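Local coordinates for protein chitinase (Jonesia denitrificans, PDB 5VG0) that forms the copper-dependent lytic polysaccharide monooxygenase domain of a larger secreted enzyme that probably degrades chitin, at residues Trp83-Asp88 and Leu106-Thr111; Glu117-Ala122 and Tyr134-Val139. All blocks are in the same frame, centred on the assembly; numbering follows the deposited sequence. Where two conformers were deposited one is given.

Interaction 1: Trp83-Asp88 and Leu106-Thr111; sequences WEYFVD and LTHTLT
Strands 83-87 and 106-110 face each other from different sheets, their axes 10.3 Å apart at closest approach and inclined by 37°, and W83 and Y85 meet L106, H108 and L110 in the space between. H108 touches two aromatic residues of the facing strand, W83 through CE1 and Y85 through ND1. Its CE1 edge points at the five-membered ring of W83 in a T-shaped (edge-to-face) pair with planes at 69°, CE1 of H108 lying 3.4 Å from CG of W83. L106 comes to the same indole face over the six-membered ring: its CD2 makes a CH-pi contact 3.7 Å from that ring's centroid. NE1 of W83 bonds to Q97. OH of Y85 meets ND1 of H108 at the ring edge, in the plane of the imidazole, in a hydrogen bond of 2.7 Å; W72 also grips this hydroxyl. The Y85 and H108 rings stand nearly perpendicular, rim to rim. With CG anti to its carbonyl carbon (chi1 -64°), Y85 sends its ring across to the histidine, while CD2 of L110 sits over one ring face, 4.0 Å from the Y85 centroid. The buried phenol and imidazole thus satisfy one another within a layer made largely of aromatic and aliphatic groups. Such an aromatic cluster between two facing sheets belongs to the core of a beta sandwich, here the immunoglobulin-like fold of lytic polysaccharide monooxygenases.

Interaction 2: Glu117-Ala122 and Tyr134-Val139; sequences EHTILA and YNCMDV
The Y134 ring is met at its edge, near the ring plane, by CD1 of L121, which lies 4.3 Å from CD2 of Y134; its hydroxyl reaches P36 and A39. The D138 carboxylate lies alongside T119: OG1 of T119 donates to OD1 of D138 at 2.9 Å, nearly in line with the C-O bond, and R10 forms a salt bridge to OD2. CG2 of T119, opposite its backbone N, reaches SG of C136 at 4.0 Å, and L121 CD1 also touches this sulfur, which is disulfide-bonded to C42. With an alanine here, lacking hydroxyl and methyl, the carboxylate would probably lose one of its restraints and a gap would open beside the disulfide. On the other face I120 CD1 meets V139 CG2; M137 bends at chi2 (63°) and chi3 to lay CE 3.9 Å from both CG2 of I120 and CB of A122, less certain contacts resting on one of two conformers. Six backbone bonds pair H118 with V139, I120 with M137 and A122 with N135, that from A122 N to N135 O being nearly straight (178°). These strands form an antiparallel beta hairpin, with the I120, A122 and M137 face turned into the sandwich core.

Of the strands in these contacts, 80-87 comes first along the chain, which turns back through strand 90-96, and interaction 1 closes when strand 105-110 packs across from it. The chain then enters strand 118-126, and interaction 2 closes the hairpin with strand 131-141. The two contacts are in series, neither nested nor crossed. Strand 80-87 joins them, since it pairs with 118-126 in one sheet: F86 N bonds to L121 O at 2.8 Å and Y85 packs on A122, while D88, just past the strand end, bonds through OD2 to H118 ND1. Interaction 1 therefore ties the two sheets of the sandwich face to face, whereas interaction 2 extends one of them edge to edge.

Interaction 1: Trp83-Asp88 and Leu106-Thr111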
loop_
_atom_site.group_PDB
_atom_site.type_symbol
_atom_site.label_atom_id
_atom_site.label_comp_id
_atom_site.label_asym_id
_atom_site.label_seq_id
_atom_site.Cartn_x
_atom_site.Cartn_y
_atom_site.Cartn_z
ATOM N N TRP A 83 -9.379 -6.022 2.581
ATOM C CA TRP A 83 -8.373 -4.972 2.536
ATOM C C TRP A 83 -8.057 -4.642 3.988
ATOM O O TRP A 83 -8.949 -4.258 4.744
ATOM C CB TRP A 83 -8.928 -3.733 1.834
ATOM C CG TRP A 83 -9.560 -3.987 0.502
ATOM C CD1 TRP A 83 -10.843 -4.366 0.265
ATOM C CD2 TRP A 83 -8.926 -3.871 -0.764
ATOM N NE1 TRP A 83 -11.051 -4.493 -1.073
ATOM C CE2 TRP A 83 -9.887 -4.194 -1.736
ATOM C CE3 TRP A 83 -7.635 -3.516 -1.175
ATOM C CZ2 TRP A 83 -9.595 -4.191 -3.088
ATOM C CZ3 TRP A 83 -7.355 -3.502 -2.518
ATOM C CH2 TRP A 83 -8.321 -3.843 -3.456
ATOM N N GLU A 84 -6.809 -4.802 4.388
ATOM C CA GLU A 84 -6.390 -4.558 5.758
ATOM C C GLU A 84 -5.440 -3.375 5.783
ATOM O O GLU A 84 -4.506 -3.308 4.992
ATOM C CB GLU A 84 -5.687 -5.781 6.342
ATOM C CG GLU A 84 -6.603 -6.983 6.506
ATOM C CD GLU A 84 -5.849 -8.203 6.957
ATOM O OE1 GLU A 84 -4.947 -8.638 6.229
ATOM O OE2 GLU A 84 -6.159 -8.701 8.060
ATOM N N TYR A 85 -5.680 -2.455 6.697
ATOM C CA TYR A 85 -4.851 -1.274 6.872
ATOM C C TYR A 85 -4.224 -1.289 8.248
ATOM O O TYR A 85 -4.937 -1.355 9.250
ATOM C CB TYR A 85 -5.668 -0.003 6.669
ATOM C CG TYR A 85 -6.196 0.121 5.271
ATOM C CD1 TYR A 85 -5.427 0.681 4.280
ATOM C CD2 TYR A 85 -7.433 -0.359 4.917
ATOM C CE1 TYR A 85 -5.872 0.787 2.989
ATOM C CE2 TYR A 85 -7.895 -0.244 3.600
ATOM C CZ TYR A 85 -7.104 0.334 2.643
ATOM O OH TYR A 85 -7.504 0.465 1.340
ATOM N N PHE A 86 -2.906 -1.233 8.272
ATOM C CA PHE A 86 -2.107 -1.237 9.490
ATOM C C PHE A 86 -1.483 0.137 9.663
ATOM O O PHE A 86 -1.116 0.787 8.686
ATOM C CB PHE A 86 -0.961 -2.262 9.393
ATOM C CG PHE A 86 -1.400 -3.685 9.238
ATOM C CD1 PHE A 86 -1.832 -4.176 8.019
ATOM C CD2 PHE A 86 -1.342 -4.547 10.318
ATOM C CE1 PHE A 86 -2.237 -5.495 7.902
ATOM C CE2 PHE A 86 -1.746 -5.856 10.188
ATOM C CZ PHE A 86 -2.189 -6.326 8.974
ATOM N N VAL A 87 -1.355 0.585 10.903
ATOM C CA VAL A 87 -0.621 1.798 11.224
ATOM C C VAL A 87 0.565 1.372 12.070
ATOM O O VAL A 87 0.391 0.796 13.147
ATOM C CB VAL A 87 -1.504 2.825 11.941
ATOM C CG1 VAL A 87 -0.681 4.029 12.383
ATOM C CG2 VAL A 87 -2.665 3.207 11.035
ATOM N N ASP A 88 1.768 1.603 11.563
ATOM C CA ASP A 88 2.999 1.205 12.246
ATOM C C ASP A 88 2.952 -0.263 12.670
ATOM O O ASP A 88 3.384 -0.626 13.758
ATOM C CB ASP A 88 3.287 2.118 13.429
ATOM C CG ASP A 88 3.293 3.574 13.053
ATOM O OD1 ASP A 88 3.769 3.943 11.960
ATOM O OD2 ASP A 88 2.823 4.361 13.893
ATOM N N LEU A 106 -10.858 2.396 -6.597
ATOM C CA LEU A 106 -11.469 2.078 -5.310
ATOM C C LEU A 106 -10.963 3.059 -4.274
ATOM O O LEU A 106 -9.755 3.262 -4.159
ATOM C CB LEU A 106 -11.072 0.653 -4.901
ATOM C CG LEU A 106 -11.545 0.151 -3.555
ATOM C CD1 LEU A 106 -13.059 0.095 -3.469
ATOM C CD2 LEU A 106 -10.959 -1.218 -3.322
ATOM N N THR A 107 -11.881 3.652 -3.514
ATOM C CA THR A 107 -11.525 4.572 -2.447
ATOM C C THR A 107 -12.066 4.053 -1.124
ATOM O O THR A 107 -13.238 3.690 -1.029
ATOM C CB THR A 107 -12.031 5.979 -2.760
ATOM O OG1 THR A 107 -11.419 6.427 -3.984
ATOM C CG2 THR A 107 -11.705 6.943 -1.645
ATOM N N HIS A 108 -11.211 4.045 -0.109
ATOM C CA HIS A 108 -11.578 3.727 1.258
ATOM C C HIS A 108 -11.291 4.927 2.143
ATOM O O HIS A 108 -10.286 5.603 1.968
ATOM C CB HIS A 108 -10.733 2.575 1.766
ATOM C CG HIS A 108 -11.094 1.258 1.175
ATOM N ND1 HIS A 108 -10.160 0.281 0.927
ATOM C CD2 HIS A 108 -12.285 0.742 0.807
ATOM C CE1 HIS A 108 -10.757 -0.778 0.428
ATOM N NE2 HIS A 108 -12.046 -0.526 0.342
ATOM N N THR A 109 -12.151 5.160 3.110
ATOM C CA THR A 109 -11.949 6.224 4.079
ATOM C C THR A 109 -11.399 5.640 5.368
ATOM O O THR A 109 -12.058 4.825 6.018
ATOM C CB THR A 109 -13.247 6.976 4.359
ATOM O OG1 THR A 109 -13.768 7.475 3.127
ATOM C CG2 THR A 109 -13.016 8.130 5.322
ATOM N N LEU A 110 -10.200 6.065 5.733
ATOM C CA LEU A 110 -9.605 5.717 7.016
ATOM C C LEU A 110 -9.904 6.845 7.990
ATOM O O LEU A 110 -9.888 8.024 7.620
ATOM C CB LEU A 110 -8.091 5.565 6.880
ATOM C CG LEU A 110 -7.612 4.483 5.924
ATOM C CD1 LEU A 110 -6.106 4.333 6.020
ATOM C CD2 LEU A 110 -8.294 3.159 6.167
ATOM N N THR A 111 -10.194 6.482 9.240
ATOM C CA THR A 111 -10.497 7.467 10.272
ATOM C C THR A 111 -9.654 7.189 11.510
ATOM O O THR A 111 -9.084 6.111 11.673
ATOM C CB THR A 111 -11.993 7.501 10.679
ATOM O OG1 THR A 111 -12.318 6.350 11.456
ATOM C CG2 THR A 111 -12.892 7.624 9.478
#

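Interaction 2: Glu117-Ala122 and Tyr134-Val139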
loop_
_atom_site.group_PDB
_atom_site.type_symbol
_atom_site.label_atom_id
_atom_site.label_comp_id
_atom_site.label_asym_id
_atom_site.label_seq_id
_atom_site.Cartn_x
_atom_site.Cartn_y
_atom_site.Cartn_z
ATOM N N GLU A 117 4.121 11.389 12.564
ATOM C CA GLU A 117 4.684 10.625 11.458
ATOM C C GLU A 117 4.366 9.147 11.639
ATOM O O GLU A 117 4.665 8.568 12.686
ATOM C CB GLU A 117 6.200 10.802 11.430
ATOM C CG GLU A 117 6.659 12.235 11.282
ATOM C CD GLU A 117 8.144 12.394 11.538
ATOM O OE1 GLU A 117 8.920 11.520 11.098
ATOM O OE2 GLU A 117 8.530 13.380 12.195
ATOM N N HIS A 118 3.788 8.533 10.609
ATOM C CA HIS A 118 3.424 7.122 10.651
ATOM C C HIS A 118 3.589 6.511 9.277
ATOM O O HIS A 118 3.636 7.206 8.266
ATOM C CB HIS A 118 1.971 6.942 11.109
ATOM C CG HIS A 118 1.755 7.522 12.451
ATOM N ND1 HIS A 118 2.134 6.863 13.597
ATOM C CD2 HIS A 118 1.284 8.727 12.840
ATOM C CE1 HIS A 118 1.887 7.630 14.639
ATOM N NE2 HIS A 118 1.383 8.774 14.207
ATOM N N THR A 119 3.648 5.195 9.260
ATOM C CA THR A 119 3.624 4.439 8.014
ATOM C C THR A 119 2.375 3.569 8.010
ATOM O O THR A 119 2.177 2.764 8.927
ATOM C CB THR A 119 4.879 3.593 7.826
ATOM O OG1 THR A 119 6.016 4.474 7.796
ATOM C CG2 THR A 119 4.830 2.815 6.522
ATOM N N ILE A 120 1.536 3.755 7.009
ATOM C CA ILE A 120 0.358 2.917 6.812
ATOM C C ILE A 120 0.745 1.790 5.872
ATOM O O ILE A 120 1.314 2.047 4.811
ATOM C CB ILE A 120 -0.795 3.729 6.200
ATOM C CG1 ILE A 120 -1.159 4.918 7.082
ATOM C CG2 ILE A 120 -2.007 2.838 5.950
ATOM C CD1 ILE A 120 -2.137 5.865 6.462
ATOM N N LEU A 121 0.450 0.548 6.243
ATOM C CA LEU A 121 0.573 -0.587 5.338
ATOM C C LEU A 121 -0.823 -1.021 4.927
ATOM O O LEU A 121 -1.666 -1.306 5.784
ATOM C CB LEU A 121 1.296 -1.751 6.008
ATOM C CG LEU A 121 1.284 -3.076 5.217
ATOM C CD1 LEU A 121 2.091 -2.954 3.939
ATOM C CD2 LEU A 121 1.750 -4.226 6.074
ATOM N N ALA A 122 -1.051 -1.049 3.629
ATOM C CA ALA A 122 -2.270 -1.582 3.050
ATOM C C ALA A 122 -1.949 -2.953 2.490
ATOM O O ALA A 122 -1.047 -3.092 1.673
ATOM C CB ALA A 122 -2.799 -0.655 1.967
ATOM N N TYR A 134 1.095 -5.492 -1.265
ATOM C CA TYR A 134 1.620 -4.762 -0.118
ATOM C C TYR A 134 1.979 -3.342 -0.532
ATOM O O TYR A 134 2.793 -3.144 -1.430
ATOM C CB TYR A 134 2.845 -5.488 0.426
ATOM C CG TYR A 134 2.511 -6.827 1.050
ATOM C CD1 TYR A 134 2.381 -7.981 0.277
ATOM C CD2 TYR A 134 2.288 -6.932 2.417
ATOM C CE1 TYR A 134 2.046 -9.200 0.868
ATOM C CE2 TYR A 134 1.971 -8.142 3.000
ATOM C CZ TYR A 134 1.843 -9.268 2.228
ATOM O OH TYR A 134 1.519 -10.445 2.866
ATOM N N ASN A 135 1.408 -2.358 0.164
ATOM C CA ASN A 135 1.626 -0.948 -0.139
ATOM C C ASN A 135 1.855 -0.161 1.143
ATOM O O ASN A 135 0.941 -0.057 1.968
ATOM C CB ASN A 135 0.416 -0.315 -0.840
ATOM C CG ASN A 135 0.308 -0.667 -2.331
ATOM O OD1 ASN A 135 0.495 0.193 -3.170
ATOM N ND2 ASN A 135 0.035 -1.913 -2.646
ATOM N N CYS A 136 3.034 0.433 1.293
ATOM C CA CYS A 136 3.305 1.349 2.394
ATOM C C CYS A 136 3.151 2.794 1.956
ATOM O O CYS A 136 3.620 3.177 0.886
ATOM C CB CYS A 136 4.722 1.149 2.903
ATOM S SG CYS A 136 4.823 -0.245 4.001
ATOM N N MET A 137 2.570 3.600 2.836
ATOM C CA MET A 137 2.390 5.033 2.636
ATOM C C MET A 137 2.982 5.746 3.845
ATOM O O MET A 137 2.558 5.509 4.979
ATOM C CB MET A 137 0.910 5.416 2.525
ATOM C CG MET A 137 0.195 5.037 1.237
ATOM S SD MET A 137 0.043 3.284 0.838
ATOM C CE MET A 137 -0.966 2.743 2.203
ATOM N N ASP A 138 3.932 6.620 3.605
ATOM C CA ASP A 138 4.540 7.437 4.653
ATOM C C ASP A 138 3.773 8.741 4.754
ATOM O O ASP A 138 3.679 9.484 3.775
ATOM C CB ASP A 138 6.010 7.684 4.339
ATOM C CG ASP A 138 6.776 6.392 4.273
ATOM O OD1 ASP A 138 6.858 5.706 5.311
ATOM O OD2 ASP A 138 7.280 6.058 3.188
ATOM N N VAL A 139 3.228 9.012 5.939
ATOM C CA VAL A 139 2.327 10.132 6.122
ATOM C C VAL A 139 2.707 10.906 7.369
ATOM O O VAL A 139 3.348 10.396 8.286
ATOM C CB VAL A 139 0.849 9.677 6.203
ATOM C CG1 VAL A 139 0.434 9.026 4.899
ATOM C CG2 VAL A 139 0.599 8.742 7.396
#